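Local coordinates for methylxanthine N1-demethylase NdmA (Pseudomonas putida, PDB 6ICN), which catalyses the N1-demethylation of caffeine to theobromine and formaldehyde, the first step of caffeine degradation, using a Rieske [2Fe-2S] cluster and a non-heme iron centre, at residues L55-L60 with I141-D146; F194-T199 with D301-E306; T199-N204 with A236-F241. One frame throughout, in Å; residues are numbered along the deposited sequence.

Contact 1: residues L55-L60 with I141-D146; sequences LAVKLL and IWIRLD
Val57 makes the first touch, and a light one. Its CG2 reaches the end of the Ile143 chain at 4.3 Å from CD1. The backbones stay well apart, with the nearest CA atoms, those of Leu59 and Ile143, 8.4 Å from each other. Strands 55-59 and 140-144 are not neighbours in the antiparallel sheet of this Rieske domain. Strands 62-69, 72-77 and 131-137 lie between them, so the sheet curls round, as in the barrel-like Rieske fold, and these side chains meet across it. Leu59 does most of the work. With CG anti to the backbone N (chi1 168°), it sends CD2 between two residues of the other strand region. Leu59 CD2 lies 4.0 Å from the branch methyl CG2 of Ile143. Leu59 CD2 is also 3.9 Å from Leu145 CG, and the two leucines run past each other in opposite directions. Phe132 of strand 131-137 packs against both Ile143 and Leu145. Leu60 follows where the strand has ended. Its CD1 meets CD1 of Leu145 at 4.0 Å, and its side chain also rests on Pro272 of strand 263-274.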
loop_
_atom_site.group_PDB
_atom_site.type_symbol
_atom_site.label_atom_id
_atom_site.label_comp_id
_atom_site.label_asym_id
_atom_site.label_seq_id
_atom_site.Cartn_x
_atom_site.Cartn_y
_atom_site.Cartn_z
ATOM N N LEU A 55 25.577 9.186 11.442
ATOM C CA LEU A 55 24.928 8.647 10.251
ATOM C C LEU A 55 25.545 7.291 9.947
ATOM O O LEU A 55 26.771 7.186 9.831
ATOM C CB LEU A 55 25.099 9.594 9.046
ATOM C CG LEU A 55 24.683 9.028 7.676
ATOM C CD1 LEU A 55 23.174 8.758 7.688
ATOM C CD2 LEU A 55 25.084 9.946 6.492
ATOM N N ALA A 56 24.707 6.255 9.814
ATOM C CA ALA A 56 25.177 4.953 9.349
ATOM C C ALA A 56 25.442 4.992 7.846
ATOM O O ALA A 56 24.604 5.461 7.067
ATOM C CB ALA A 56 24.137 3.867 9.663
ATOM N N VAL A 57 26.600 4.466 7.435
ATOM C CA VAL A 57 26.943 4.306 6.027
ATOM C C VAL A 57 27.540 2.917 5.843
ATOM O O VAL A 57 27.932 2.250 6.804
ATOM C CB VAL A 57 27.927 5.376 5.519
ATOM C CG1 VAL A 57 27.343 6.782 5.747
ATOM C CG2 VAL A 57 29.282 5.236 6.226
ATOM N N LYS A 58 27.573 2.470 4.586
ATOM C CA LYS A 58 28.114 1.160 4.232
ATOM C C LYS A 58 29.054 1.317 3.053
ATOM O O LYS A 58 28.733 2.006 2.079
ATOM C CB LYS A 58 27.000 0.150 3.886
ATOM C CG LYS A 58 27.549 -1.228 3.526
ATOM C CD LYS A 58 26.421 -2.208 3.168
ATOM C CE LYS A 58 25.795 -2.815 4.398
ATOM N NZ LYS A 58 24.738 -3.795 4.011
ATOM N N LEU A 59 30.219 0.684 3.156
ATOM C CA LEU A 59 31.271 0.821 2.159
ATOM C C LEU A 59 31.958 -0.524 2.042
ATOM O O LEU A 59 32.441 -1.047 3.051
ATOM C CB LEU A 59 32.265 1.915 2.571
ATOM C CG LEU A 59 33.549 1.944 1.752
ATOM C CD1 LEU A 59 33.231 2.266 0.303
ATOM C CD2 LEU A 59 34.479 3.016 2.328
ATOM N N LEU A 60 31.962 -1.096 0.833
ATOM C CA LEU A 60 32.581 -2.411 0.594
ATOM C C LEU A 60 32.133 -3.433 1.638
ATOM O O LEU A 60 32.944 -4.187 2.188
ATOM C CB LEU A 60 34.109 -2.290 0.563
ATOM C CG LEU A 60 34.600 -1.418 -0.589
ATOM C CD1 LEU A 60 36.069 -0.985 -0.407
ATOM C CD2 LEU A 60 34.417 -2.147 -1.912
ATOM N N ILE A 141 31.648 13.344 2.038
ATOM C CA ILE A 141 32.446 12.712 3.086
ATOM C C ILE A 141 33.100 11.480 2.482
ATOM O O ILE A 141 32.404 10.622 1.909
ATOM C CB ILE A 141 31.582 12.323 4.301
ATOM C CG1 ILE A 141 30.899 13.548 4.899
ATOM C CG2 ILE A 141 32.420 11.572 5.335
ATOM C CD1 ILE A 141 31.860 14.576 5.387
ATOM N N TRP A 142 34.432 11.387 2.613
ATOM C CA TRP A 142 35.230 10.329 2.005
ATOM C C TRP A 142 35.873 9.460 3.077
ATOM O O TRP A 142 36.332 9.967 4.103
ATOM C CB TRP A 142 36.341 10.925 1.136
ATOM C CG TRP A 142 35.880 11.863 0.085
ATOM C CD1 TRP A 142 35.525 13.183 0.244
ATOM C CD2 TRP A 142 35.744 11.573 -1.308
ATOM N NE1 TRP A 142 35.168 13.718 -0.976
ATOM C CE2 TRP A 142 35.279 12.746 -1.938
ATOM C CE3 TRP A 142 35.925 10.413 -2.083
ATOM C CZ2 TRP A 142 35.042 12.818 -3.311
ATOM C CZ3 TRP A 142 35.693 10.484 -3.438
ATOM C CH2 TRP A 142 35.250 11.676 -4.041
ATOM N N ILE A 143 35.916 8.146 2.846
ATOM C CA ILE A 143 36.513 7.199 3.781
ATOM C C ILE A 143 37.519 6.315 3.051
ATOM O O ILE A 143 37.249 5.833 1.947
ATOM C CB ILE A 143 35.445 6.329 4.479
ATOM C CG1 ILE A 143 34.594 7.195 5.410
ATOM C CG2 ILE A 143 36.100 5.196 5.283
ATOM C CD1 ILE A 143 33.433 6.411 6.034
ATOM N N ARG A 144 38.690 6.102 3.672
ATOM C CA ARG A 144 39.650 5.106 3.196
ATOM C C ARG A 144 39.780 4.022 4.253
ATOM O O ARG A 144 40.237 4.290 5.372
ATOM C CB ARG A 144 41.021 5.722 2.897
ATOM C CG ARG A 144 42.048 4.667 2.424
ATOM C CD ARG A 144 43.339 5.337 1.971
ATOM N NE ARG A 144 43.959 6.119 3.049
ATOM C CZ ARG A 144 45.008 6.917 2.875
ATOM N NH1 ARG A 144 45.565 7.036 1.675
ATOM N NH2 ARG A 144 45.517 7.588 3.903
ATOM N N LEU A 145 39.392 2.795 3.894
ATOM C CA LEU A 145 39.340 1.729 4.889
ATOM C C LEU A 145 40.727 1.230 5.273
ATOM O O LEU A 145 40.961 0.885 6.438
ATOM C CB LEU A 145 38.494 0.567 4.373
ATOM C CG LEU A 145 36.990 0.852 4.337
ATOM C CD1 LEU A 145 36.287 -0.234 3.554
ATOM C CD2 LEU A 145 36.439 0.936 5.756
ATOM N N ASP A 146 41.633 1.128 4.307
ATOM C CA ASP A 146 42.996 0.652 4.540
ATOM C C ASP A 146 43.966 1.754 4.128
ATOM O O ASP A 146 44.064 2.105 2.940
ATOM C CB ASP A 146 43.268 -0.637 3.765
ATOM C CG ASP A 146 44.521 -1.355 4.249
ATOM O OD1 ASP A 146 45.485 -0.657 4.611
ATOM O OD2 ASP A 146 44.534 -2.608 4.291
#

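Contact 2: residues F194-T199 with D301-E306. With CO (cobalt (II) ion), chain E; CFF (caffeine), chain F.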
loop_
_atom_site.group_PDB
_atom_site.type_symbol
_atom_site.label_atom_id
_atom_site.label_comp_id
_atom_site.label_asym_id
_atom_site.label_seq_id
_atom_site.Cartn_x
_atom_site.Cartn_y
_atom_site.Cartn_z
ATOM N N PHE A 194 21.755 5.055 -28.476
ATOM C CA PHE A 194 20.708 4.078 -28.206
ATOM C C PHE A 194 19.988 4.281 -26.876
ATOM O O PHE A 194 18.794 3.985 -26.779
ATOM C CB PHE A 194 21.321 2.681 -28.271
ATOM C CG PHE A 194 21.832 2.372 -29.627
ATOM C CD1 PHE A 194 20.939 2.000 -30.622
ATOM C CD2 PHE A 194 23.174 2.526 -29.941
ATOM C CE1 PHE A 194 21.383 1.779 -31.902
ATOM C CE2 PHE A 194 23.629 2.296 -31.225
ATOM C CZ PHE A 194 22.728 1.914 -32.203
ATOM N N ILE A 195 20.670 4.805 -25.868
ATOM C CA ILE A 195 20.064 4.963 -24.547
ATOM C C ILE A 195 19.603 6.405 -24.374
ATOM O O ILE A 195 18.598 6.665 -23.693
ATOM C CB ILE A 195 21.047 4.511 -23.453
ATOM C CG1 ILE A 195 21.176 2.983 -23.489
ATOM C CG2 ILE A 195 20.607 4.963 -22.037
ATOM C CD1 ILE A 195 21.767 2.392 -22.252
ATOM N N HIS A 196 20.290 7.350 -25.046
ATOM C CA HIS A 196 20.002 8.780 -24.892
ATOM C C HIS A 196 19.677 9.506 -26.204
ATOM O O HIS A 196 20.156 10.631 -26.402
ATOM C CB HIS A 196 21.198 9.489 -24.250
ATOM C CG HIS A 196 21.678 8.857 -22.976
ATOM N ND1 HIS A 196 20.920 8.824 -21.821
ATOM C CD2 HIS A 196 22.861 8.279 -22.667
ATOM C CE1 HIS A 196 21.609 8.228 -20.864
ATOM N NE2 HIS A 196 22.786 7.873 -21.355
ATOM N N PRO A 197 18.865 8.937 -27.102
ATOM C CA PRO A 197 18.670 9.605 -28.404
ATOM C C PRO A 197 17.979 10.955 -28.303
ATOM O O PRO A 197 18.398 11.913 -28.965
ATOM C CB PRO A 197 17.831 8.591 -29.195
ATOM C CG PRO A 197 17.101 7.832 -28.158
ATOM C CD PRO A 197 18.058 7.709 -27.007
ATOM N N GLY A 198 16.930 11.082 -27.500
ATOM C CA GLY A 198 16.358 12.422 -27.450
ATOM C C GLY A 198 17.220 13.447 -26.734
ATOM O O GLY A 198 16.964 14.650 -26.850
ATOM N N THR A 199 18.264 13.000 -26.051
ATOM C CA THR A 199 18.738 13.659 -24.848
ATOM C C THR A 199 20.192 14.086 -24.928
ATOM O O THR A 199 20.509 15.249 -24.634
ATOM C CB THR A 199 18.509 12.692 -23.672
ATOM O OG1 THR A 199 17.127 12.300 -23.672
ATOM C CG2 THR A 199 18.848 13.340 -22.351
ATOM N N ASP A 301 18.775 13.960 -14.091
ATOM C CA ASP A 301 17.921 12.881 -13.621
ATOM C C ASP A 301 17.340 12.091 -14.787
ATOM O O ASP A 301 17.186 10.864 -14.703
ATOM C CB ASP A 301 16.797 13.447 -12.753
ATOM C CG ASP A 301 17.280 13.921 -11.382
ATOM O OD1 ASP A 301 18.447 13.660 -11.011
ATOM O OD2 ASP A 301 16.458 14.556 -10.688
ATOM N N LEU A 302 17.009 12.778 -15.883
ATOM C CA LEU A 302 16.494 12.105 -17.077
ATOM C C LEU A 302 17.545 11.179 -17.683
ATOM O O LEU A 302 17.253 10.019 -18.012
ATOM C CB LEU A 302 16.039 13.163 -18.096
ATOM C CG LEU A 302 15.629 12.685 -19.491
ATOM C CD1 LEU A 302 14.452 11.715 -19.380
ATOM C CD2 LEU A 302 15.303 13.870 -20.408
ATOM N N VAL A 303 18.777 11.681 -17.824
ATOM C CA VAL A 303 19.896 10.860 -18.297
ATOM C C VAL A 303 20.053 9.620 -17.427
ATOM O O VAL A 303 20.144 8.491 -17.928
ATOM C CB VAL A 303 21.190 11.697 -18.318
ATOM C CG1 VAL A 303 22.422 10.798 -18.551
ATOM C CG2 VAL A 303 21.111 12.793 -19.390
ATOM N N PHE A 304 20.059 9.802 -16.107
ATOM C CA PHE A 304 20.240 8.655 -15.227
ATOM C C PHE A 304 19.073 7.676 -15.350
ATOM O O PHE A 304 19.272 6.459 -15.297
ATOM C CB PHE A 304 20.418 9.120 -13.781
ATOM C CG PHE A 304 21.719 9.874 -13.522
ATOM C CD1 PHE A 304 22.862 9.629 -14.280
ATOM C CD2 PHE A 304 21.783 10.827 -12.504
ATOM C CE1 PHE A 304 24.068 10.331 -14.023
ATOM C CE2 PHE A 304 22.982 11.529 -12.246
ATOM C CZ PHE A 304 24.117 11.274 -13.001
ATOM N N ALA A 305 17.842 8.190 -15.506
ATOM C CA ALA A 305 16.693 7.299 -15.662
ATOM C C ALA A 305 16.780 6.510 -16.957
ATOM O O ALA A 305 16.286 5.377 -17.016
ATOM C CB ALA A 305 15.380 8.086 -15.630
ATOM N N GLU A 306 17.377 7.098 -18.006
ATOM C CA GLU A 306 17.579 6.365 -19.259
ATOM C C GLU A 306 18.608 5.243 -19.095
ATOM O O GLU A 306 18.393 4.115 -19.567
ATOM C CB GLU A 306 17.981 7.341 -20.368
ATOM C CG GLU A 306 16.812 8.284 -20.763
ATOM C CD GLU A 306 17.207 9.412 -21.725
ATOM O OE1 GLU A 306 18.410 9.741 -21.847
ATOM O OE2 GLU A 306 16.284 10.005 -22.338
HETATM CO CO CO E . 24.258 6.866 -20.355
HETATM N N1 CFF F . 27.146 11.571 -19.039
HETATM C C2 CFF F . 27.479 12.478 -20.012
HETATM C C10 CFF F . 27.778 10.265 -19.025
HETATM C C6 CFF F . 26.240 11.874 -18.105
HETATM N N3 CFF F . 26.890 13.701 -20.033
HETATM O O11 CFF F . 28.289 12.198 -20.843
HETATM C C12 CFF F . 27.235 14.674 -21.065
HETATM C C4 CFF F . 25.970 14.011 -19.090
HETATM C C5 CFF F . 25.646 13.123 -18.129
HETATM N N9 CFF F . 25.247 15.125 -18.880
HETATM O O13 CFF F . 25.950 11.077 -17.255
HETATM N N7 CFF F . 24.732 13.697 -17.325
HETATM C C8 CFF F . 24.487 14.928 -17.790
HETATM C C14 CFF F . 23.975 13.336 -16.138
HETATM O O HOH W 1 16.177 9.426 -25.074
HETATM O O HOH W 2 26.026 7.303 -19.310
#
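His196 and Glu306 hold the tight part of this contact. ND1 of His196 donates to OE1 of Glu306 over 2.7 Å, and the bond is nearly straight at 170°. OE1 lies in the imidazole plane, while the N-H meets OE1 on its anti side, somewhat out of the carboxylate plane. The ring and carboxylate planes are 41° apart. Thr199 supplies a second grip. Its OG1 donates to the syn lone pair of Glu306 OE2 at 2.8 Å, so both carboxylate oxygens are engaged. Carbon packing steadies the ring further. Val303 CG1 lies 3.6 Å from His196 CE1, and Ile195 CG2 covers one ring face, offset toward the rim. The loose side is where the chain turns at Gly198. There a water accepts from Gly198 N and donates to Glu306 OE2. Leu302 is exposed and barely reaches Thr199, with CD2 4.1 Å from OG1. With an alanine at Glu306, the imidazole N-H and the Thr199 hydroxyl would probably lose their shared acceptor, and the histidine ring would be freer to turn. That ring matters because NE2 of His196 binds cobalt at 2.0 Å. Phe304 CE1 and Val303 line the caffeine pocket. The N1-methyl carbon of caffeine, C10, lies 5.1 Å from the cobalt, with the metal-bound water near it. His191 and Asp307 also bind the metal. Two histidines and one carboxylate form the facial triad of Rieske oxygenases, where cobalt probably stands in for the mononuclear iron. Glu306 is a second-shell residue that positions His196 within it.

Contact 3: residues T199-N204 with A236-F241. With CFF (caffeine), chain F.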
loop_
_atom_site.group_PDB
_atom_site.type_symbol
_atom_site.label_atom_id
_atom_site.label_comp_id
_atom_site.label_asym_id
_atom_site.label_seq_id
_atom_site.Cartn_x
_atom_site.Cartn_y
_atom_site.Cartn_z
ATOM N N THR A 199 18.264 13.000 -26.051
ATOM C CA THR A 199 18.738 13.659 -24.848
ATOM C C THR A 199 20.192 14.086 -24.928
ATOM O O THR A 199 20.509 15.249 -24.634
ATOM C CB THR A 199 18.509 12.692 -23.672
ATOM O OG1 THR A 199 17.127 12.300 -23.672
ATOM C CG2 THR A 199 18.848 13.340 -22.351
ATOM N N LEU A 200 21.089 13.179 -25.312
ATOM C CA LEU A 200 22.507 13.501 -25.445
ATOM C C LEU A 200 23.021 13.429 -26.874
ATOM O O LEU A 200 23.832 14.265 -27.267
ATOM C CB LEU A 200 23.351 12.574 -24.557
ATOM C CG LEU A 200 23.276 12.955 -23.077
ATOM C CD1 LEU A 200 24.018 11.951 -22.203
ATOM C CD2 LEU A 200 23.811 14.375 -22.874
ATOM N N PHE A 201 22.577 12.463 -27.668
ATOM C CA PHE A 201 23.132 12.285 -29.001
ATOM C C PHE A 201 22.019 12.143 -30.025
ATOM O O PHE A 201 20.897 11.741 -29.702
ATOM C CB PHE A 201 24.035 11.048 -29.070
ATOM C CG PHE A 201 25.498 11.343 -28.875
ATOM C CD1 PHE A 201 25.944 12.009 -27.736
ATOM C CD2 PHE A 201 26.431 10.928 -29.817
ATOM C CE1 PHE A 201 27.297 12.271 -27.545
ATOM C CE2 PHE A 201 27.787 11.181 -29.632
ATOM C CZ PHE A 201 28.221 11.857 -28.496
ATOM N N ASP A 202 22.349 12.479 -31.274
ATOM C CA ASP A 202 21.532 12.036 -32.394
ATOM C C ASP A 202 21.586 10.512 -32.477
ATOM O O ASP A 202 22.655 9.919 -32.277
ATOM C CB ASP A 202 22.034 12.625 -33.718
ATOM C CG ASP A 202 21.634 14.069 -33.918
ATOM O OD1 ASP A 202 20.723 14.558 -33.213
ATOM O OD2 ASP A 202 22.222 14.712 -34.810
ATOM N N PRO A 203 20.466 9.845 -32.765
ATOM C CA PRO A 203 20.523 8.381 -32.936
ATOM C C PRO A 203 21.417 7.921 -34.091
ATOM O O PRO A 203 21.842 6.759 -34.091
ATOM C CB PRO A 203 19.050 7.989 -33.154
ATOM C CG PRO A 203 18.315 9.274 -33.433
ATOM C CD PRO A 203 19.083 10.352 -32.727
ATOM N N ASN A 204 21.736 8.791 -35.060
ATOM C CA ASN A 204 22.598 8.399 -36.176
ATOM C C ASN A 204 24.088 8.575 -35.885
ATOM O O ASN A 204 24.917 8.090 -36.665
ATOM C CB ASN A 204 22.231 9.181 -37.446
ATOM C CG ASN A 204 21.975 10.660 -37.181
ATOM O OD1 ASN A 204 21.095 11.021 -36.392
ATOM N ND2 ASN A 204 22.748 11.524 -37.840
ATOM N N ALA A 236 21.785 20.316 -22.511
ATOM C CA ALA A 236 22.616 19.126 -22.636
ATOM C C ALA A 236 24.084 19.533 -22.622
ATOM O O ALA A 236 24.487 20.383 -23.435
ATOM C CB ALA A 236 22.296 18.365 -23.922
ATOM N N PRO A 237 24.914 18.987 -21.708
ATOM C CA PRO A 237 26.354 19.284 -21.762
ATOM C C PRO A 237 27.027 18.545 -22.904
ATOM O O PRO A 237 27.643 17.496 -22.697
ATOM C CB PRO A 237 26.874 18.805 -20.397
ATOM C CG PRO A 237 25.625 18.673 -19.528
ATOM C CD PRO A 237 24.552 18.253 -20.481
ATOM N N ILE A 238 26.908 19.085 -24.114
ATOM C CA ILE A 238 27.486 18.486 -25.312
ATOM C C ILE A 238 28.504 19.457 -25.893
ATOM O O ILE A 238 28.199 20.639 -26.096
ATOM C CB ILE A 238 26.398 18.131 -26.344
ATOM C CG1 ILE A 238 25.689 16.830 -25.943
ATOM C CG2 ILE A 238 26.995 18.019 -27.735
ATOM C CD1 ILE A 238 26.563 15.590 -26.058
ATOM N N GLY A 239 29.715 18.963 -26.148
ATOM C CA GLY A 239 30.767 19.795 -26.702
ATOM C C GLY A 239 32.102 19.078 -26.746
ATOM O O GLY A 239 32.148 17.869 -26.990
ATOM N N SER A 240 33.197 19.806 -26.518
ATOM C CA SER A 240 34.510 19.181 -26.413
ATOM C C SER A 240 34.703 18.641 -24.997
ATOM O O SER A 240 34.633 19.405 -24.027
ATOM C CB SER A 240 35.608 20.181 -26.766
ATOM O OG SER A 240 36.870 19.636 -26.424
ATOM N N PHE A 241 34.959 17.333 -24.884
ATOM C CA PHE A 241 34.982 16.612 -23.609
ATOM C C PHE A 241 36.421 16.355 -23.166
ATOM O O PHE A 241 37.168 15.677 -23.876
ATOM C CB PHE A 241 34.280 15.255 -23.734
ATOM C CG PHE A 241 32.773 15.308 -23.758
ATOM C CD1 PHE A 241 32.087 16.504 -23.826
ATOM C CD2 PHE A 241 32.042 14.118 -23.701
ATOM C CE1 PHE A 241 30.702 16.519 -23.846
ATOM C CE2 PHE A 241 30.655 14.127 -23.720
ATOM C CZ PHE A 241 29.986 15.333 -23.792
HETATM N N1 CFF F . 27.146 11.571 -19.039
HETATM C C2 CFF F . 27.479 12.478 -20.012
HETATM C C10 CFF F . 27.778 10.265 -19.025
HETATM C C6 CFF F . 26.240 11.874 -18.105
HETATM N N3 CFF F . 26.890 13.701 -20.033
HETATM O O11 CFF F . 28.289 12.198 -20.843
HETATM C C12 CFF F . 27.235 14.674 -21.065
HETATM C C4 CFF F . 25.970 14.011 -19.090
HETATM C C5 CFF F . 25.646 13.123 -18.129
HETATM N N9 CFF F . 25.247 15.125 -18.880
HETATM O O13 CFF F . 25.950 11.077 -17.255
HETATM N N7 CFF F . 24.732 13.697 -17.325
HETATM C C8 CFF F . 24.487 14.928 -17.790
HETATM C C14 CFF F . 23.975 13.336 -16.138
#
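The loop 199-204 runs past the start of strand 239-246, coming closest at Leu200 and Ala236, whose CA atoms are 6.3 Å apart. Just before the strand, Pro237 sits at the centre of an inverse gamma turn, closed by a weak bond from Ile238 N to Ala236 O. The turn brings Ala236 and Ile238 against the loop, while Pro237 faces the ligand. The methyl of Ala236 rests against the carbonyl oxygen of Thr199. Ile238 makes the closer approach. Its CD1 lies 3.3 Å from the backbone O of Leu200 and 3.7 Å from CE1 of Phe201, whose ring it meets obliquely. This contact and a stack on Phe192, another residue of the caffeine pocket, probably hold the Phe201 ring away from a staggered position (chi1 -95°). Leu200 ties the protein contact to the substrate. Leu200 CD2 is 4.4 Å from both Ala236 CB and Ile238 CG1, a loose touch, and also meets the N3-methyl carbon C12 of caffeine. Leu200 CD1 stands over the face of the six-membered ring, 4.0 Å above N3. From the other segment, Phe241 CZ comes within 3.9 Å of C12, and the carbonyl O of Pro237 lies 3.3 Å from the same methyl. CG and CD of Pro237 meet N9 of caffeine. Thr199 O and Leu200 O are buried here with no polar partner, and aliphatic carbons lie against them. The two segments thus offer caffeine mainly a hydrocarbon surface. They would hold the N3-methyl end by shape and dispersion rather than by hydrogen bonds, consistent with a methylated xanthine as substrate.

Contact 1 comes first along the chain and belongs to the Rieske domain. Contacts 2 and 3 follow in the C-terminal oxygenase domain. The centres of contacts 1 and 2 are about 30 Å apart, and those of contacts 1 and 3 about 34 Å apart, without touching. Contacts 2 and 3 have centres about 11 Å apart and share Thr199. The chain between 194-199 and 301-306 includes both segments of contact 3. A probable hydrogen bond from Phe201 N to His196 O joins them. Helix 293-313 brings contact 2 to caffeine; the loop 199-204, the turn at Pro237 and the start of strand 239-246 bring contact 3. Together they supply part of the metal and substrate site.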